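Local coordinates for protein Non-canonical purine NTP pyrophosphatase (Coxiella burnetii, PDB 3TQU) that probably hydrolyses non-canonical purine nucleoside triphosphates such as ITP, dITP and XTP to monophosphates and diphosphate, cleansing the nucleotide pool, at residues N155-G158 with Y159-I162. Sequence-based numbering, arbitrary orientation.
Sequences NGFG and YDPI
Phe157 and Asp160 grip each other twice. The amide N of Asp160 reaches back to Phe157 O at 3.1 Å. In return Phe157 N gives its hydrogen to Asp160 OD2 at 3.0 Å. That bond is nearly straight at 163° but arrives 42° out of the carboxylate plane. The side chain gets there because CG of Asp160 sits beside its own backbone N (chi1 -76°), bringing the carboxylate against the backbone N and O of Phe157. Here the packing is close: Gly156 CA lies 3.3 Å from Asp160 OD2. The backbone bond closes a type II' beta turn, with Gly158 at its second position at a positive phi, and a short 3-10 turn follows, Ile162 N bonding to Tyr159 O. Phe157 to Asp160, in this HAM1-family enzyme, are predicted to bind substrate; OD2 also salt-bridges Lys180, another residue predicted to bind substrate, which probably steadies the carboxylate's negative charge. Tyr159 turns away into the interior, its OH bonded to Ser88 O and its side chain against Arg101 and Val105 of helix 98-112. The Phe157 side is looser: its side chain leaves the backbone away from the turn and is exposed, though it touches Lys180, with a water above one ring face, offset toward the rim, that donates to both Phe157 O and Asp160 OD1.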
# COMPACT_ATOMS: atom_id res chain seq x y z
N ASN A 155 -28.80 12.06 -1.00
CA ASN A 155 -27.52 12.53 -0.47
C ASN A 155 -26.29 12.03 -1.23
O ASN A 155 -26.39 11.23 -2.16
CB ASN A 155 -27.39 12.16 1.01
CG ASN A 155 -28.49 12.78 1.86
OD1 ASN A 155 -28.89 13.92 1.64
ND2 ASN A 155 -28.98 12.02 2.83
N GLY A 156 -25.12 12.53 -0.83
CA GLY A 156 -23.87 12.06 -1.38
C GLY A 156 -23.60 12.54 -2.79
O GLY A 156 -24.11 13.58 -3.21
N PHE A 157 -22.80 11.77 -3.53
CA PHE A 157 -22.39 12.14 -4.88
C PHE A 157 -21.94 10.89 -5.62
O PHE A 157 -21.87 9.81 -5.05
CB PHE A 157 -21.24 13.14 -4.83
CG PHE A 157 -19.99 12.59 -4.20
CD1 PHE A 157 -19.02 11.97 -4.98
CD2 PHE A 157 -19.79 12.69 -2.84
CE1 PHE A 157 -17.87 11.46 -4.40
CE2 PHE A 157 -18.64 12.18 -2.25
CZ PHE A 157 -17.68 11.57 -3.04
N GLY A 158 -21.63 11.05 -6.90
CA GLY A 158 -21.10 9.96 -7.69
C GLY A 158 -22.01 8.74 -7.71
O GLY A 158 -23.21 8.86 -7.95
N TYR A 159 -21.43 7.58 -7.44
CA TYR A 159 -22.15 6.31 -7.54
C TYR A 159 -23.00 6.00 -6.31
O TYR A 159 -23.62 4.94 -6.23
CB TYR A 159 -21.18 5.16 -7.80
CG TYR A 159 -20.42 5.27 -9.10
CD1 TYR A 159 -21.04 5.04 -10.32
CD2 TYR A 159 -19.06 5.59 -9.11
CE1 TYR A 159 -20.35 5.14 -11.52
CE2 TYR A 159 -18.36 5.69 -10.30
CZ TYR A 159 -19.01 5.46 -11.50
OH TYR A 159 -18.31 5.56 -12.68
N ASP A 160 -23.02 6.92 -5.35
CA ASP A 160 -23.77 6.70 -4.10
C ASP A 160 -25.20 6.19 -4.29
O ASP A 160 -25.64 5.30 -3.56
CB ASP A 160 -23.76 7.96 -3.23
CG ASP A 160 -22.43 8.18 -2.53
OD1 ASP A 160 -21.60 7.25 -2.54
OD2 ASP A 160 -22.23 9.27 -1.96
N PRO A 161 -25.94 6.75 -5.27
CA PRO A 161 -27.33 6.33 -5.47
C PRO A 161 -27.52 4.85 -5.86
O PRO A 161 -28.61 4.32 -5.66
CB PRO A 161 -27.82 7.24 -6.61
CG PRO A 161 -26.94 8.44 -6.52
CD PRO A 161 -25.60 7.91 -6.11
N ILE A 162 -26.49 4.21 -6.41
CA ILE A 162 -26.63 2.79 -6.78
C ILE A 162 -25.79 1.85 -5.91
O ILE A 162 -25.70 0.66 -6.20
CB ILE A 162 -26.30 2.53 -8.27
CG1 ILE A 162 -24.88 2.99 -8.61
CG2 ILE A 162 -27.34 3.18 -9.18
CD1 ILE A 162 -24.44 2.63 -10.02
O HOH W 1 -19.41 8.69 -3.72